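Local coordinates for protein formyltransferase PseJ (Anoxybacillus kamchatkensis G10, PDB 6EDK) that is a member of the formyltransferase family, with a fold built round a mixed beta sheet of six strands, at residues M163-L168 with G172-I177. Residues are numbered along the deposited sequence; the frame is centred on the assembly and turned at random.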
ATOM      1  N   MET A 163       3.522   5.848  10.297  1.00 25.97           N
ATOM      2  CA  MET A 163       4.052   6.082  11.668  1.00 26.16           C
ATOM      3  C   MET A 163       3.318   7.211  12.333  1.00 30.49           C
ATOM      4  O   MET A 163       3.142   7.197  13.565  1.00 31.46           O
ATOM      5  CB  MET A 163       5.548   6.382  11.627  1.00 28.07           C
ATOM      6  CG  MET A 163       6.416   5.192  11.217  1.00 29.90           C
ATOM      7  SD  MET A 163       8.232   5.263  11.334  1.00 32.27           S
ATOM      8  CE  MET A 163       8.590   6.388   9.970  1.00 34.17           C
ATOM      9  N   GLU A 164       2.903   8.231  11.549  1.00 26.93           N
ATOM     10  CA  GLU A 164       2.130   9.314  12.144  1.00 26.38           C
ATOM     11  C   GLU A 164       0.821   8.827  12.712  1.00 29.98           C
ATOM     12  O   GLU A 164       0.402   9.299  13.786  1.00 28.85           O
ATOM     13  CB  GLU A 164       1.867  10.419  11.129  1.00 26.66           C
ATOM     14  CG  GLU A 164       0.991  11.551  11.609  1.00 31.21           C
ATOM     15  CD  GLU A 164       0.868  12.638  10.549  1.00 35.45           C
ATOM     16  OE1 GLU A 164       1.585  12.546   9.505  1.00 32.02           O
ATOM     17  OE2 GLU A 164       0.105  13.586  10.789  1.00 32.91           O
ATOM     18  N   TYR A 165       0.170   7.875  12.054  1.00 28.72           N
ATOM     19  CA  TYR A 165      -1.190   7.495  12.474  1.00 28.74           C
ATOM     20  C   TYR A 165      -1.258   6.155  13.207  1.00 31.01           C
ATOM     21  O   TYR A 165      -2.288   5.841  13.797  1.00 35.69           O
ATOM     22  CB  TYR A 165      -2.149   7.463  11.274  1.00 28.45           C
ATOM     23  CG  TYR A 165      -2.603   8.835  10.852  1.00 31.76           C
ATOM     24  CD1 TYR A 165      -3.681   9.451  11.442  1.00 36.11           C
ATOM     25  CD2 TYR A 165      -1.910   9.547   9.888  1.00 30.84           C
ATOM     26  CE1 TYR A 165      -4.085  10.708  11.081  1.00 37.01           C
ATOM     27  CE2 TYR A 165      -2.352  10.866   9.483  1.00 33.40           C
ATOM     28  CZ  TYR A 165      -3.446  11.411  10.113  1.00 38.26           C
ATOM     29  OH  TYR A 165      -3.911  12.677   9.789  1.00 40.50           O
ATOM     30  N   TRP A 166      -0.177   5.386  13.213  1.00 28.48           N
ATOM     31  CA  TRP A 166      -0.241   4.096  13.892  1.00 31.03           C
ATOM     32  C   TRP A 166      -0.646   4.199  15.356  1.00 36.45           C
ATOM     33  O   TRP A 166      -1.427   3.340  15.788  1.00 32.23           O
ATOM     34  CB  TRP A 166       1.100   3.419  13.790  1.00 30.82           C
ATOM     35  CG  TRP A 166       1.164   2.041  14.494  1.00 29.44           C
ATOM     36  CD1 TRP A 166       2.028   1.709  15.532  1.00 35.17           C
ATOM     37  CD2 TRP A 166       0.378   0.893  14.226  1.00 29.80           C
ATOM     38  NE1 TRP A 166       1.803   0.391  15.908  1.00 38.41           N
ATOM     39  CE2 TRP A 166       0.808  -0.133  15.122  1.00 33.95           C
ATOM     40  CE3 TRP A 166      -0.639   0.603  13.328  1.00 33.69           C
ATOM     41  CZ2 TRP A 166       0.254  -1.381  15.110  1.00 34.32           C
ATOM     42  CZ3 TRP A 166      -1.188  -0.646  13.328  1.00 33.98           C
ATOM     43  CH2 TRP A 166      -0.720  -1.639  14.206  1.00 35.74           C
ATOM     44  N   PRO A 167      -0.184   5.168  16.148  1.00 35.30           N
ATOM     45  CA  PRO A 167      -0.686   5.250  17.552  1.00 39.16           C
ATOM     46  C   PRO A 167      -2.199   5.253  17.666  1.00 41.50           C
ATOM     47  O   PRO A 167      -2.727   4.740  18.652  1.00 43.65           O
ATOM     48  CB  PRO A 167      -0.089   6.555  18.082  1.00 39.92           C
ATOM     49  CG  PRO A 167       1.196   6.746  17.279  1.00 39.50           C
ATOM     50  CD  PRO A 167       0.823   6.233  15.877  1.00 34.97           C
ATOM     51  N   LEU A 168      -2.908   5.833  16.708  1.00 41.22           N
ATOM     52  CA  LEU A 168      -4.358   5.769  16.670  1.00 44.43           C
ATOM     53  C   LEU A 168      -4.849   4.457  16.084  1.00 44.50           C
ATOM     54  O   LEU A 168      -5.754   3.843  16.640  1.00 43.50           O
ATOM     55  CB  LEU A 168      -4.918   6.958  15.870  1.00 43.26           C
ATOM     56  CG  LEU A 168      -4.640   8.345  16.485  1.00 46.07           C
ATOM     57  CD1 LEU A 168      -4.991   9.453  15.521  1.00 45.69           C
ATOM     58  CD2 LEU A 168      -5.420   8.551  17.793  1.00 46.99           C
ATOM     59  N   GLY A 172      -7.723   0.946  17.308  1.00 59.62           N
ATOM     60  CA  GLY A 172      -9.030   0.905  16.665  1.00 60.39           C
ATOM     61  C   GLY A 172      -9.741   2.240  16.518  1.00 61.19           C
ATOM     62  O   GLY A 172     -10.972   2.270  16.388  1.00 59.75           O
ATOM     63  N   LYS A 173      -8.993   3.348  16.466  1.00 60.99           N
ATOM     64  CA  LYS A 173      -9.622   4.662  16.532  1.00 61.12           C
ATOM     65  C   LYS A 173      -9.974   5.294  15.181  1.00 63.28           C
ATOM     66  O   LYS A 173     -10.580   6.373  15.191  1.00 66.13           O
ATOM     67  CB  LYS A 173      -8.728   5.618  17.324  1.00 60.74           C
ATOM     68  CG  LYS A 173      -8.676   5.262  18.791  1.00 65.87           C
ATOM     69  CD  LYS A 173      -7.977   6.335  19.591  1.00 67.40           C
ATOM     70  CE  LYS A 173      -7.663   5.864  21.002  1.00 70.26           C
ATOM     71  NZ  LYS A 173      -6.786   6.863  21.714  1.00 77.90           N
ATOM     72  N   ILE A 174      -9.656   4.662  14.042  1.00 54.80           N
ATOM     73  CA  ILE A 174     -10.099   5.151  12.729  1.00 55.36           C
ATOM     74  C   ILE A 174     -10.762   3.985  12.020  1.00 56.68           C
ATOM     75  O   ILE A 174     -10.077   3.116  11.471  1.00 63.57           O
ATOM     76  CB  ILE A 174      -8.947   5.722  11.899  1.00 57.25           C
ATOM     77  CG1 ILE A 174      -8.100   6.653  12.775  1.00 56.16           C
ATOM     78  CG2 ILE A 174      -9.446   6.508  10.640  1.00 53.74           C
ATOM     79  CD1 ILE A 174      -6.825   7.189  12.081  1.00 56.94           C
ATOM     80  N   ARG A 175     -12.096   3.949  12.033  1.00 56.29           N
ATOM     81  CA  ARG A 175     -12.850   2.828  11.468  1.00 60.17           C
ATOM     82  C   ARG A 175     -12.860   2.823   9.938  1.00 56.66           C
ATOM     83  O   ARG A 175     -13.247   1.811   9.332  1.00 57.53           O
ATOM     84  CB  ARG A 175     -14.294   2.856  12.004  1.00 70.68           C
ATOM     85  CG  ARG A 175     -15.236   1.771  11.458  1.00 79.05           C
ATOM     86  CD  ARG A 175     -16.669   1.915  12.036  1.00 88.00           C
ATOM     87  NE  ARG A 175     -16.671   1.842  13.502  1.00 96.01           N
ATOM     88  CZ  ARG A 175     -17.145   2.783  14.324  1.00 96.85           C
ATOM     89  NH1 ARG A 175     -17.700   3.900  13.848  1.00 90.09           N
ATOM     90  NH2 ARG A 175     -17.076   2.595  15.636  1.00101.56           N
ATOM     91  N   GLY A 176     -12.456   3.906   9.306  1.00 48.81           N
ATOM     92  CA  GLY A 176     -12.390   3.934   7.853  1.00 47.92           C
ATOM     93  C   GLY A 176     -13.715   4.312   7.215  1.00 46.93           C
ATOM     94  O   GLY A 176     -14.771   4.266   7.842  1.00 41.60           O
ATOM     95  N   ILE A 177     -13.645   4.704   5.937  1.00 40.98           N
ATOM     96  CA  ILE A 177     -14.853   5.022   5.171  1.00 38.04           C
ATOM     97  C   ILE A 177     -14.925   4.176   3.912  1.00 35.82           C
ATOM     98  O   ILE A 177     -13.899   3.710   3.413  1.00 35.56           O
ATOM     99  CB  ILE A 177     -14.958   6.517   4.802  1.00 37.72           C
ATOM    100  CG1 ILE A 177     -13.721   7.013   4.000  1.00 31.37           C
ATOM    101  CG2 ILE A 177     -15.133   7.349   6.003  1.00 38.44           C
ATOM    102  CD1 ILE A 177     -13.973   8.401   3.280  1.00 31.96           C
TER
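A Schellman motif ends the helix 147-169, and the contact is the turn it makes together with the apolar contacts that the helix makes with the residues after the turn. G172, at a positive phi, is the C-prime residue; its own N bonds back to the O of I169, while K173 N reaches L168 O at 3.3 Å. That second bond is fairly straight at the hydrogen (158°), but the donor stands above the carbonyl plane of L168, 38° out of it. The same oxygen is lined by the lysine side chain, K173 CB lying 3.5 Å from L168 O. Beyond CG the lysine runs extended and crosses the leucine at about a right angle, bringing K173 CD to 3.8 Å from L168 CD2, an aliphatic contact that does not involve the ammonium end. One residue further on, I174 turns its side chain back to the helix, with CG1 anti to the carbonyl carbon (chi1 -46°), and its terminal methyl meets two residues one turn apart. I174 CD1 lies 3.9 Å from Y165 CD1, approaching the ring obliquely. The same I174 CD1 is 4.2 Å from L168 CB. The packing is thus a small apolar patch at the protein surface, beside a kink where the helix carries P167. Y165 also touches V135 and I174 touches I134, so both rest on edge strand 133-138, while Y123 OH hydrogen-bonds I174 O. W166 packs elsewhere, edge-to-face with the rings of F45 and F68, and on L42 of helix 36-43, and past the turn I177 pairs through its backbone with I133.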